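Local coordinates for protein sensor histidine kinase (Pseudomonas syringae pv. tomato, PDB 3CIT) that probably acts as the sensor kinase of a two-component phosphorelay, this piece being its GAF domain, which lacks the kinase region, at residues V18-E23 / R33-Q38; Q38-F43 / G113-A118; V44-G49 / S124-E129; S73-T78 / L89-T94; L102-A107 / A143-N148. All blocks are in the same frame, centred on the assembly; numbering follows the deposited sequence. Where two conformers were deposited one is given.

Interaction 1: residues V18-E23 / R33-Q38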
# COMPACT_ATOMS: atom_id res chain seq x y z
N VAL A 18 -14.81 1.70 -11.69
CA VAL A 18 -15.91 0.85 -12.11
C VAL A 18 -16.04 0.84 -13.62
O VAL A 18 -16.07 -0.23 -14.24
CB VAL A 18 -17.23 1.20 -11.37
CG1 VAL A 18 -18.46 0.44 -11.99
CG2 VAL A 18 -17.07 0.89 -9.85
N ASP A 19 -16.06 2.02 -14.24
CA ASP A 19 -16.25 2.09 -15.67
C ASP A 19 -15.09 1.44 -16.45
O ASP A 19 -15.33 0.67 -17.39
CB ASP A 19 -16.44 3.54 -16.12
CG ASP A 19 -17.77 4.12 -15.66
OD1 ASP A 19 -18.58 3.36 -15.08
OD2 ASP A 19 -18.02 5.32 -15.91
N THR A 20 -13.86 1.74 -16.06
CA THR A 20 -12.71 1.16 -16.77
C THR A 20 -12.54 -0.34 -16.46
O THR A 20 -12.23 -1.16 -17.33
CB THR A 20 -11.42 1.93 -16.47
OG1 THR A 20 -11.65 3.34 -16.59
CG2 THR A 20 -10.27 1.50 -17.45
N GLY A 21 -12.79 -0.71 -15.22
CA GLY A 21 -12.72 -2.10 -14.84
C GLY A 21 -13.73 -2.95 -15.60
O GLY A 21 -13.42 -4.09 -15.94
N GLN A 22 -14.91 -2.39 -15.85
CA GLN A 22 -15.97 -3.09 -16.61
C GLN A 22 -15.52 -3.26 -18.05
O GLN A 22 -15.71 -4.32 -18.66
CB GLN A 22 -17.33 -2.31 -16.57
CG GLN A 22 -18.26 -2.65 -15.35
CD GLN A 22 -19.38 -1.60 -15.05
OE1 GLN A 22 -19.57 -0.61 -15.79
NE2 GLN A 22 -20.12 -1.81 -13.94
N GLU A 23 -14.92 -2.21 -18.60
CA GLU A 23 -14.52 -2.22 -19.99
C GLU A 23 -13.34 -3.10 -20.31
O GLU A 23 -13.28 -3.66 -21.40
CB GLU A 23 -14.21 -0.81 -20.43
CG GLU A 23 -15.46 -0.01 -20.44
CD GLU A 23 -15.24 1.37 -20.92
OE1 GLU A 23 -15.38 2.30 -20.09
OE2 GLU A 23 -14.94 1.50 -22.13
N ARG A 33 -4.58 -1.79 -22.95
CA ARG A 33 -3.42 -1.00 -22.59
C ARG A 33 -3.61 0.48 -22.93
O ARG A 33 -3.39 1.34 -22.10
CB ARG A 33 -2.19 -1.53 -23.30
CG ARG A 33 -1.80 -2.93 -22.91
CD ARG A 33 -0.64 -3.39 -23.75
NE ARG A 33 -0.04 -4.59 -23.20
CZ ARG A 33 -0.07 -5.78 -23.77
NH1 ARG A 33 -0.64 -5.94 -24.96
NH2 ARG A 33 0.47 -6.82 -23.15
N LYS A 34 -4.05 0.76 -24.15
CA LYS A 34 -4.32 2.14 -24.57
C LYS A 34 -5.41 2.79 -23.74
O LYS A 34 -5.32 3.96 -23.44
CB LYS A 34 -4.76 2.20 -26.02
CG LYS A 34 -3.65 2.01 -26.99
CD LYS A 34 -4.23 1.95 -28.41
CE LYS A 34 -3.15 1.78 -29.45
NZ LYS A 34 -3.73 1.26 -30.71
N CYS A 35 -6.44 2.04 -23.39
CA CYS A 35 -7.57 2.59 -22.63
C CYS A 35 -7.11 3.04 -21.24
O CYS A 35 -7.39 4.16 -20.82
CB CYS A 35 -8.67 1.54 -22.51
SG CYS A 35 -10.08 1.98 -21.46
N VAL A 36 -6.41 2.16 -20.55
CA VAL A 36 -5.96 2.47 -19.21
C VAL A 36 -4.95 3.59 -19.24
O VAL A 36 -5.03 4.52 -18.44
CB VAL A 36 -5.40 1.22 -18.47
CG1 VAL A 36 -4.70 1.59 -17.19
CG2 VAL A 36 -6.52 0.23 -18.21
N LEU A 37 -4.00 3.56 -20.17
CA LEU A 37 -3.02 4.64 -20.19
C LEU A 37 -3.67 6.00 -20.47
O LEU A 37 -3.42 6.98 -19.73
CB LEU A 37 -1.92 4.32 -21.22
CG LEU A 37 -0.79 5.30 -21.31
CD1 LEU A 37 -0.03 5.44 -20.01
CD2 LEU A 37 0.10 4.81 -22.47
N GLN A 38 -4.52 6.07 -21.48
CA GLN A 38 -5.19 7.32 -21.83
C GLN A 38 -6.03 7.85 -20.69
O GLN A 38 -5.97 9.06 -20.34
CB GLN A 38 -6.07 7.13 -23.08
CG GLN A 38 -5.23 6.92 -24.33
CD GLN A 38 -6.05 6.75 -25.60
OE1 GLN A 38 -7.26 6.49 -25.55
NE2 GLN A 38 -5.39 6.86 -26.74
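The methyl CG2 of T20 makes this helix-helix contact, reaching across to rest against the side chains of two consecutive residues, C35 and V36. CG2 lies 4.0 Å from SG of C35 and also 4.0 Å from CG2 of V36, so the join is purely van der Waals, with no hydrogen bond crossing between 18-23 and 33-38. The T20 and V36 side chains meet aslant rather than end-on. The first torsion of T20 (chi1 -47°) sorts its two branches: CG2 lies trans to the backbone N and enters the contact, while OG1 stays beside the N. C35 also carries its sulfur trans to N (chi1 174°), which takes it across toward the threonine methyl. The backbones come closest at T20 and V36, whose CA atoms are 7.3 Å apart. The two segments belong to helices 3-26 and 29-43, joined by a tight connection at the start of this GAF domain and packed here as a helical hairpin. A third helix, 128-156, comes in from beside them, with L137 touching both T20 and V36 and L141 touching V36. The hydroxyl of T20 is satisfied within its own helix by the carbonyl of L16, and it also meets NH1 of R39, which lies just past 33-38 on helix 29-43. That R39 nitrogen makes a salt bridge to OE1 of E23 as well, so R39 bridges the two helices beside the apolar contact. Helix 29-43 also faces the sheet, where L37 touches L115 and L117 and V36 touches L115.

Interaction 2: residues Q38-F43 / G113-A118. With SO4 (sulfate ion), chain C.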
# COMPACT_ATOMS: atom_id res chain seq x y z
N GLN A 38 -4.52 6.07 -21.48
CA GLN A 38 -5.19 7.32 -21.83
C GLN A 38 -6.03 7.85 -20.69
O GLN A 38 -5.97 9.06 -20.34
CB GLN A 38 -6.07 7.13 -23.08
CG GLN A 38 -5.23 6.92 -24.33
CD GLN A 38 -6.05 6.75 -25.60
OE1 GLN A 38 -7.26 6.49 -25.55
NE2 GLN A 38 -5.39 6.86 -26.74
N ARG A 39 -6.82 6.97 -20.08
CA ARG A 39 -7.68 7.40 -18.96
C ARG A 39 -6.89 7.83 -17.73
O ARG A 39 -7.28 8.79 -17.06
CB ARG A 39 -8.67 6.30 -18.61
CG ARG A 39 -9.71 6.16 -19.69
CD ARG A 39 -10.85 5.33 -19.27
NE ARG A 39 -11.80 5.17 -20.35
CZ ARG A 39 -12.95 4.53 -20.21
NH1 ARG A 39 -13.29 4.02 -19.04
NH2 ARG A 39 -13.76 4.45 -21.25
N ALA A 40 -5.81 7.11 -17.43
CA ALA A 40 -4.96 7.43 -16.31
C ALA A 40 -4.30 8.80 -16.52
O ALA A 40 -4.34 9.65 -15.64
CB ALA A 40 -3.88 6.30 -16.07
N CYS A 41 -3.71 9.03 -17.69
CA CYS A 41 -3.14 10.34 -18.00
C CYS A 41 -4.17 11.47 -17.86
O CYS A 41 -3.87 12.48 -17.22
CB CYS A 41 -2.48 10.35 -19.39
SG CYS A 41 -0.99 9.35 -19.47
N ALA A 42 -5.36 11.30 -18.42
CA ALA A 42 -6.39 12.31 -18.37
C ALA A 42 -6.83 12.59 -16.94
O ALA A 42 -7.06 13.76 -16.57
CB ALA A 42 -7.63 11.91 -19.25
N PHE A 43 -6.92 11.53 -16.15
CA PHE A 43 -7.48 11.60 -14.80
C PHE A 43 -6.70 12.56 -13.91
O PHE A 43 -7.28 13.29 -13.13
CB PHE A 43 -7.57 10.22 -14.15
CG PHE A 43 -8.44 10.20 -12.92
CD1 PHE A 43 -9.81 10.34 -13.03
CD2 PHE A 43 -7.89 10.10 -11.66
CE1 PHE A 43 -10.64 10.36 -11.88
CE2 PHE A 43 -8.73 10.11 -10.51
CZ PHE A 43 -10.07 10.26 -10.64
N GLY A 113 5.54 -5.21 -14.93
CA GLY A 113 5.45 -4.00 -15.71
C GLY A 113 5.18 -2.81 -14.84
O GLY A 113 5.05 -2.96 -13.62
N THR A 114 5.16 -1.63 -15.46
CA THR A 114 4.90 -0.37 -14.79
C THR A 114 4.12 0.52 -15.71
O THR A 114 4.49 0.68 -16.88
CB THR A 114 6.17 0.46 -14.46
OG1 THR A 114 7.24 -0.42 -14.15
CG2 THR A 114 5.84 1.34 -13.30
N LEU A 115 3.05 1.10 -15.18
CA LEU A 115 2.38 2.21 -15.83
C LEU A 115 3.16 3.47 -15.45
O LEU A 115 3.38 3.72 -14.25
CB LEU A 115 0.90 2.22 -15.39
CG LEU A 115 -0.08 3.19 -16.02
CD1 LEU A 115 -0.15 2.93 -17.52
CD2 LEU A 115 -1.50 3.05 -15.32
N VAL A 116 3.60 4.23 -16.44
CA VAL A 116 4.46 5.37 -16.23
C VAL A 116 3.69 6.58 -16.73
O VAL A 116 3.39 6.68 -17.93
CB VAL A 116 5.81 5.25 -16.99
CG1 VAL A 116 6.75 6.52 -16.71
CG2 VAL A 116 6.59 3.96 -16.62
N LEU A 117 3.30 7.47 -15.83
CA LEU A 117 2.68 8.73 -16.21
C LEU A 117 3.73 9.81 -16.03
O LEU A 117 4.55 9.75 -15.11
CB LEU A 117 1.46 9.03 -15.33
CG LEU A 117 0.47 7.88 -15.12
CD1 LEU A 117 -0.79 8.40 -14.31
CD2 LEU A 117 0.09 7.23 -16.40
N ALA A 118 3.71 10.82 -16.90
CA ALA A 118 4.74 11.84 -16.87
C ALA A 118 4.17 13.15 -17.34
O ALA A 118 3.22 13.15 -18.11
CB ALA A 118 5.93 11.44 -17.75
S SO4 C . -12.65 7.35 -23.54
O1 SO4 C . -13.35 6.10 -23.84
O2 SO4 C . -11.91 7.24 -22.29
O3 SO4 C . -11.71 7.63 -24.62
O4 SO4 C . -13.62 8.43 -23.44
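Helix 29-43 lies on the central strand of the GAF sheet through A40 and C41, which pack on L115 and L117 of strand 111-119. A40 presents only a methyl, and that CB is 4.1 Å from CD2 of L115 and 4.1 Å from CD2 of L117, so it fits against the ends of two leucines that share one face of the strand. L117 does most of the reaching. Its CG stands beside the backbone N (chi1 -47°), from where the isobutyl group forks: CD1 approaches the carbonyl oxygen of A40 at 4.0 Å, and CD2 comes to 3.9 Å from SG of C41. The short helix and strand segments pass with their axes 9.1 Å apart at 36°, running broadly in the same direction. In the antiparallel five-stranded sheet of the GAF fold, strand 111-119 sits in the middle, between 48-53 and 98-105, and its V116 and A118 point to the other face, away from the helix. L134 of helix 128-156 also touches A40 and L117, and so shares in the core at this point. R39, on the same helical turn, extends away from the strand toward a sulfate ion, probably from the crystallisation liquor, and offers it the NE edge of its guanidinium. NE bonds to O2 at 2.8 Å with a bent angle of 139°, while NH2 bonds to O1 at 3.1 Å and much straighter, O1 lying in the guanidinium plane. The remaining nitrogen, NH1, is turned to helix 3-26.

Interaction 3: residues V44-G49 / S124-E129. With SO4 (sulfate ion), chain J.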
# COMPACT_ATOMS: atom_id res chain seq x y z
N VAL A 44 -5.39 12.58 -14.09
CA VAL A 44 -4.51 13.44 -13.28
C VAL A 44 -3.84 14.55 -14.09
O VAL A 44 -2.89 15.17 -13.62
CB VAL A 44 -3.46 12.61 -12.48
CG1 VAL A 44 -4.14 11.82 -11.32
CG2 VAL A 44 -2.62 11.71 -13.40
N ALA A 45 -4.35 14.79 -15.30
CA ALA A 45 -3.92 15.86 -16.17
C ALA A 45 -2.40 15.78 -16.41
O ALA A 45 -1.70 16.78 -16.36
CB ALA A 45 -4.31 17.23 -15.55
N MSE A 46 -1.90 14.58 -16.66
CA MSE A 46 -0.49 14.39 -17.01
C MSE A 46 -0.41 14.08 -18.51
O MSE A 46 -1.11 13.21 -19.00
CB MSE A 46 0.13 13.30 -16.12
CG MSE A 46 0.14 13.78 -14.64
SE MSE A 46 1.01 12.58 -13.37
CE MSE A 46 2.88 12.70 -13.91
N ASP A 47 0.43 14.84 -19.22
CA ASP A 47 0.37 14.89 -20.69
C ASP A 47 1.14 13.82 -21.44
O ASP A 47 1.06 13.79 -22.66
CB ASP A 47 0.66 16.30 -21.24
CG ASP A 47 2.04 16.83 -20.92
OD1 ASP A 47 2.89 16.15 -20.27
OD2 ASP A 47 2.33 17.97 -21.36
N HIS A 48 1.85 12.94 -20.72
CA HIS A 48 2.60 11.83 -21.34
C HIS A 48 2.44 10.58 -20.51
O HIS A 48 2.19 10.64 -19.30
CB HIS A 48 4.10 12.14 -21.43
CG HIS A 48 4.46 13.20 -22.43
ND1 HIS A 48 4.29 14.54 -22.19
CD2 HIS A 48 5.00 13.10 -23.67
CE1 HIS A 48 4.67 15.23 -23.26
NE2 HIS A 48 5.09 14.38 -24.18
N GLY A 49 2.63 9.43 -21.15
CA GLY A 49 2.65 8.19 -20.43
C GLY A 49 3.10 7.05 -21.29
O GLY A 49 3.08 7.12 -22.53
N SER A 124 2.58 19.55 -8.74
CA SER A 124 2.60 18.83 -7.45
C SER A 124 2.12 17.41 -7.70
O SER A 124 1.34 17.16 -8.63
CB SER A 124 1.69 19.51 -6.45
OG SER A 124 2.18 20.77 -6.12
N ALA A 125 2.59 16.45 -6.92
CA ALA A 125 2.06 15.11 -7.03
C ALA A 125 0.53 15.17 -6.94
O ALA A 125 -0.01 15.94 -6.14
CB ALA A 125 2.63 14.17 -5.91
N PRO A 126 -0.17 14.32 -7.71
CA PRO A 126 -1.60 14.25 -7.56
C PRO A 126 -2.04 13.89 -6.13
O PRO A 126 -1.27 13.31 -5.33
CB PRO A 126 -1.99 13.13 -8.54
CG PRO A 126 -0.91 13.15 -9.59
CD PRO A 126 0.32 13.49 -8.83
N ASP A 127 -3.27 14.24 -5.82
CA ASP A 127 -3.82 13.92 -4.52
C ASP A 127 -3.65 12.43 -4.24
O ASP A 127 -3.78 11.59 -5.14
CB ASP A 127 -5.30 14.31 -4.50
CG ASP A 127 -5.50 15.84 -4.57
OD1 ASP A 127 -4.51 16.62 -4.51
OD2 ASP A 127 -6.68 16.26 -4.65
N GLY A 128 -3.34 12.08 -3.00
CA GLY A 128 -3.07 10.70 -2.64
C GLY A 128 -4.13 9.72 -3.09
O GLY A 128 -3.81 8.62 -3.54
N GLU A 129 -5.40 10.10 -3.00
CA GLU A 129 -6.43 9.15 -3.36
C GLU A 129 -6.65 9.02 -4.88
O GLU A 129 -7.20 8.02 -5.36
CB GLU A 129 -7.73 9.45 -2.63
CG GLU A 129 -8.37 8.23 -2.15
CD GLU A 129 -9.54 8.51 -1.30
OE1 GLU A 129 -10.38 9.35 -1.69
OE2 GLU A 129 -9.59 7.87 -0.24
S SO4 J . 1.38 22.86 -8.97
O1 SO4 J . 1.73 23.70 -10.13
O2 SO4 J . 0.83 21.54 -9.44
O3 SO4 J . 2.60 22.75 -8.14
O4 SO4 J . 0.36 23.55 -8.15
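The Schellman motif that ends helix 29-43 includes V44 and M46, and both meet P126, in the chain that leads into helix 128-156. V44 CG1 is 3.8 Å from CB of the proline, and V44 CB is 3.9 Å from its CG, so the valine covers one edge of the pyrrolidine ring, the two side chains crossing at about a right angle. M46, a selenomethionine, adds its SE at 4.3 Å from CG of P126. Its side chain runs out extended as far as SE, then kinks (chi3 68°). W88 of strand 87-90 touches M46, A125 and P126, completing the apolar patch. A45, with positive phi, is the C-prime residue: M46 N returns to the carbonyl of C41, and A45 N to that of A42. Further on, ND1 of H48 gives a 2.9 Å hydrogen bond to OD1 of D47; the carboxylate oxygen lies in the imidazole plane, but is itself approached from above the carboxylate plane. At the other end, S124 holds a sulfate ion, probably from the crystallisation liquor, through its N to O2 at 2.7 Å and its OG to O3 at 2.9 Å. Q8 of the fourth subunit binds the same ion, and R10 of the third subunit bonds to the carbonyls of A125 and P126. The Schellman end of helix 29-43 is thus packed against the residue just before the N-cap position of helix 128-156, joining two helices of the GAF domain.

Interaction 4: residues S73-T78 / L89-T94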
# COMPACT_ATOMS: atom_id res chain seq x y z
N SER A 73 10.86 9.11 -25.11
CA SER A 73 12.15 8.41 -25.32
C SER A 73 13.18 8.75 -24.25
O SER A 73 14.15 8.00 -24.05
CB SER A 73 12.72 8.69 -26.70
OG SER A 73 13.26 9.98 -26.80
N THR A 74 13.01 9.90 -23.60
CA THR A 74 13.95 10.38 -22.59
C THR A 74 13.84 9.64 -21.27
O THR A 74 14.73 9.74 -20.44
CB THR A 74 13.78 11.89 -22.32
OG1 THR A 74 12.52 12.16 -21.68
CG2 THR A 74 13.95 12.69 -23.65
N LEU A 75 12.76 8.92 -21.06
CA LEU A 75 12.58 8.14 -19.85
C LEU A 75 13.38 6.84 -19.89
O LEU A 75 13.42 6.13 -20.91
CB LEU A 75 11.13 7.81 -19.66
CG LEU A 75 10.16 8.96 -19.48
CD1 LEU A 75 8.76 8.39 -19.44
CD2 LEU A 75 10.48 9.76 -18.23
N GLU A 76 14.03 6.54 -18.77
CA GLU A 76 14.64 5.24 -18.54
C GLU A 76 13.58 4.16 -18.59
O GLU A 76 12.43 4.39 -18.22
CB GLU A 76 15.34 5.22 -17.19
CG GLU A 76 16.63 6.03 -17.19
CD GLU A 76 17.71 5.38 -18.05
OE1 GLU A 76 18.16 4.26 -17.68
OE2 GLU A 76 18.11 5.99 -19.09
N THR A 77 13.94 2.99 -19.08
CA THR A 77 12.98 1.91 -19.18
C THR A 77 13.61 0.67 -18.55
O THR A 77 13.95 -0.28 -19.24
CB THR A 77 12.58 1.67 -20.64
OG1 THR A 77 13.73 1.34 -21.42
CG2 THR A 77 11.92 2.92 -21.23
N THR A 78 13.77 0.69 -17.23
CA THR A 78 14.40 -0.45 -16.54
C THR A 78 13.34 -1.32 -15.91
O THR A 78 12.35 -0.79 -15.38
CB THR A 78 15.37 0.02 -15.45
OG1 THR A 78 16.15 1.11 -15.94
CG2 THR A 78 16.32 -1.12 -15.06
N LEU A 89 8.41 10.88 -8.88
CA LEU A 89 9.74 11.34 -9.17
C LEU A 89 9.75 12.77 -9.68
O LEU A 89 8.92 13.13 -10.51
CB LEU A 89 10.37 10.50 -10.28
CG LEU A 89 10.50 8.99 -10.09
CD1 LEU A 89 10.99 8.35 -11.42
CD2 LEU A 89 11.50 8.78 -8.99
N GLU A 90 10.69 13.58 -9.18
CA GLU A 90 10.96 14.92 -9.70
C GLU A 90 12.29 14.83 -10.43
O GLU A 90 13.27 14.35 -9.87
CB GLU A 90 11.09 15.94 -8.59
CG GLU A 90 9.83 16.12 -7.78
CD GLU A 90 10.01 17.17 -6.69
OE1 GLU A 90 10.77 16.94 -5.75
OE2 GLU A 90 9.39 18.25 -6.81
N ARG A 91 12.33 15.31 -11.66
CA ARG A 91 13.48 15.25 -12.52
C ARG A 91 13.70 16.67 -13.09
O ARG A 91 13.39 16.97 -14.23
CB ARG A 91 13.23 14.21 -13.61
CG ARG A 91 12.90 12.80 -13.10
CD ARG A 91 12.64 11.77 -14.24
NE ARG A 91 13.72 11.68 -15.22
CZ ARG A 91 13.71 12.19 -16.46
NH1 ARG A 91 14.76 12.02 -17.26
NH2 ARG A 91 12.66 12.84 -16.93
N PRO A 92 14.18 17.57 -12.24
CA PRO A 92 14.22 18.98 -12.61
C PRO A 92 15.04 19.27 -13.88
O PRO A 92 16.09 18.68 -14.09
CB PRO A 92 14.89 19.64 -11.40
CG PRO A 92 14.71 18.74 -10.33
CD PRO A 92 14.69 17.37 -10.88
N GLY A 93 14.51 20.14 -14.73
CA GLY A 93 15.23 20.60 -15.90
C GLY A 93 15.14 19.69 -17.12
O GLY A 93 15.70 20.03 -18.18
N THR A 94 14.46 18.54 -16.97
CA THR A 94 14.36 17.53 -18.03
C THR A 94 13.12 17.76 -18.85
O THR A 94 12.30 18.66 -18.55
CB THR A 94 14.33 16.09 -17.44
OG1 THR A 94 13.14 15.94 -16.68
CG2 THR A 94 15.61 15.76 -16.57
O HOH W 1 12.97 13.64 -19.53
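The flat guanidinium of R91 lies between two apolar groups: CD2 of L75 covers one face, and CG2 of T94 covers the opposite one, displaced toward the rim. On the L75 side the nearest pair is CD2 to NH2 of R91, 4.0 Å, with the two side chains crossing at a slant; on the T94 side the methyl sits 3.8 Å above the plane. R91 gets there by a bend at chi3 (54°), after a trans chi2, which turns the chain back from the end of strand 87-90 toward the loop after helix 69-72. The edge of the group is left for polar partners. A water in the guanidinium plane accepts from NH2 of R91 at 2.7 Å and donates to OG1 of T74 at 2.6 Å, bridging the two segments. NH2 has a further acceptor in the carbonyl of L96, and OG1 of T74 is also bonded to the carbonyl of R71. The carbonyl of T74 lies obliquely 3.9 Å from NH1 of R91, too far for a direct bond. The methyl of T94 owes its place to a type II turn from R91 to T94, with G93 at the positive-phi corner. There OG1 of T94 bonds to O of R91 at 2.7 Å, reinforcing the weak backbone bond from T94 N to the same oxygen. L75 also packs on L50 and V99 of the sheet and on L96. Between the two segments, then, the cation is met by one bridging water and by hydrocarbon over its face, with no salt bridge across them.

Interaction 5: residues L102-A107 / A143-N148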
# COMPACT_ATOMS: atom_id res chain seq x y z
N LEU A 102 3.45 3.29 -11.44
CA LEU A 102 2.44 2.41 -10.86
C LEU A 102 2.74 0.97 -11.33
O LEU A 102 2.49 0.62 -12.48
CB LEU A 102 1.03 2.83 -11.28
CG LEU A 102 0.75 4.34 -11.11
CD1 LEU A 102 -0.37 4.86 -11.97
CD2 LEU A 102 0.53 4.62 -9.59
N PRO A 103 3.26 0.13 -10.45
CA PRO A 103 3.60 -1.21 -10.82
C PRO A 103 2.40 -2.05 -11.20
O PRO A 103 1.28 -1.87 -10.67
CB PRO A 103 4.22 -1.80 -9.54
CG PRO A 103 4.59 -0.68 -8.71
CD PRO A 103 3.63 0.42 -9.04
N LEU A 104 2.65 -2.98 -12.12
CA LEU A 104 1.71 -4.03 -12.47
C LEU A 104 2.14 -5.33 -11.81
O LEU A 104 3.22 -5.82 -12.03
CB LEU A 104 1.65 -4.23 -13.99
CG LEU A 104 0.75 -3.31 -14.81
CD1 LEU A 104 1.25 -1.90 -14.83
CD2 LEU A 104 0.59 -3.88 -16.25
N ARG A 105 1.25 -5.88 -10.99
CA ARG A 105 1.50 -7.14 -10.31
C ARG A 105 0.24 -7.97 -10.37
O ARG A 105 -0.84 -7.49 -10.01
CB ARG A 105 1.92 -6.87 -8.88
CG ARG A 105 2.32 -8.13 -8.14
CD ARG A 105 2.81 -7.83 -6.73
NE ARG A 105 4.01 -6.98 -6.71
CZ ARG A 105 5.26 -7.46 -6.65
NH1 ARG A 105 5.49 -8.75 -6.60
NH2 ARG A 105 6.30 -6.63 -6.62
N GLY A 106 0.38 -9.21 -10.86
CA GLY A 106 -0.72 -10.15 -10.88
C GLY A 106 -0.53 -11.21 -9.81
O GLY A 106 -0.07 -10.93 -8.68
N ALA A 107 -0.90 -12.43 -10.18
CA ALA A 107 -0.83 -13.57 -9.31
C ALA A 107 0.60 -14.14 -9.28
O ALA A 107 1.01 -14.68 -8.27
CB ALA A 107 -1.84 -14.64 -9.78
N ALA A 143 -4.05 -7.84 -13.84
CA ALA A 143 -4.71 -9.13 -13.70
C ALA A 143 -5.16 -9.66 -15.05
O ALA A 143 -5.05 -10.86 -15.34
CB ALA A 143 -5.92 -9.03 -12.71
N HIS A 144 -5.69 -8.75 -15.85
CA HIS A 144 -6.23 -9.07 -17.16
C HIS A 144 -5.13 -9.35 -18.20
O HIS A 144 -5.26 -10.27 -19.00
CB HIS A 144 -7.16 -7.94 -17.62
CG HIS A 144 -8.42 -7.85 -16.81
ND1 HIS A 144 -9.30 -8.92 -16.70
CD2 HIS A 144 -8.94 -6.86 -16.06
CE1 HIS A 144 -10.29 -8.58 -15.89
NE2 HIS A 144 -10.10 -7.33 -15.50
N LEU A 145 -4.06 -8.57 -18.16
CA LEU A 145 -2.91 -8.81 -19.05
C LEU A 145 -2.24 -10.14 -18.71
O LEU A 145 -1.84 -10.89 -19.60
CB LEU A 145 -1.90 -7.67 -18.95
CG LEU A 145 -2.28 -6.33 -19.59
CD1 LEU A 145 -1.18 -5.30 -19.33
CD2 LEU A 145 -2.54 -6.51 -21.12
N GLU A 146 -2.12 -10.43 -17.42
CA GLU A 146 -1.53 -11.68 -16.98
C GLU A 146 -2.38 -12.87 -17.38
O GLU A 146 -1.87 -13.86 -17.89
CB GLU A 146 -1.33 -11.66 -15.47
CG GLU A 146 -0.74 -12.94 -14.95
CD GLU A 146 -0.57 -12.92 -13.48
OE1 GLU A 146 -1.60 -12.92 -12.77
OE2 GLU A 146 0.59 -12.83 -13.04
N ASN A 147 -3.70 -12.76 -17.20
CA ASN A 147 -4.61 -13.79 -17.68
C ASN A 147 -4.35 -14.11 -19.16
O ASN A 147 -4.11 -15.27 -19.51
CB ASN A 147 -6.06 -13.37 -17.44
CG ASN A 147 -7.04 -14.49 -17.71
OD1 ASN A 147 -7.68 -14.51 -18.76
ND2 ASN A 147 -7.14 -15.45 -16.79
N ASN A 148 -4.38 -13.09 -20.00
CA ASN A 148 -4.10 -13.25 -21.45
C ASN A 148 -2.78 -13.93 -21.75
O ASN A 148 -2.71 -14.88 -22.57
CB ASN A 148 -4.14 -11.89 -22.14
CG ASN A 148 -3.73 -11.97 -23.61
OD1 ASN A 148 -2.60 -11.61 -23.98
ND2 ASN A 148 -4.64 -12.46 -24.45
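E146 reaches from helix 128-156 to the backbone of G106 and A107, in the chain that follows L104. From CB its side chain runs straight out: CG stands trans to the backbone N (chi1 179°) and CD continues the line. CB and CG serve as the arm, and the contact begins at CD, 3.8 Å from CA of G106. Beyond it OE1 takes the N-H of A107 at 2.7 Å, almost linearly at 170°, through its syn lone pair, the one on the side of OE2. The same oxygen rests 3.5 Å from CA of G106 and 3.5 Å from CB of A107. OE2 accepts the next amide, that of D108, so the carboxylate grips two successive N-H groups of the chain. OE1 has one more donor in ND2 of N147 of the second subunit. Buried and met by several N-H groups, this acid is probably held in its ionised form. G106 brings its bare backbone close to the helix, with its CA 5.0 Å from CA of A143. Two residues back from G106 the contact becomes apolar: CD2 of L104 meets CD1 of L145 at 3.8 Å, the two leucines crossing obliquely. L145 is also touched by M32 and R33 of helix 29-43, and L104 by F112 of the neighbouring strand. Along this stretch of helix 128-156, N147 meets its own counterpart in the second subunit and A143 packs on L140 there. A long C-terminal helix that is both pinned to the GAF sheet and paired with another subunit is consistent with the helical dimerisation often found in GAF-containing sensor kinases.

Overall arrangement
From the N terminus, interaction 1 closes the short hairpin of helices 3-26 and 29-43, and then interaction 2 lays the second of these helices on strand 111-119, closing a wide loop of chain. Interaction 3 opens at the helix end and closes at the start of helix 128-156; it crosses interaction 2, as does interaction 5. Interaction 4 is nested inside the loops of both 2 and 3, folding the segment after helix 69-72 against the edge strand 87-90. Interaction 5 also crosses interaction 3, and the two hold opposite ends of the domain. Interactions 1 and 2 touch through V36, L37 and L115, and 2 and 5 through strand-to-strand hydrogen bonds.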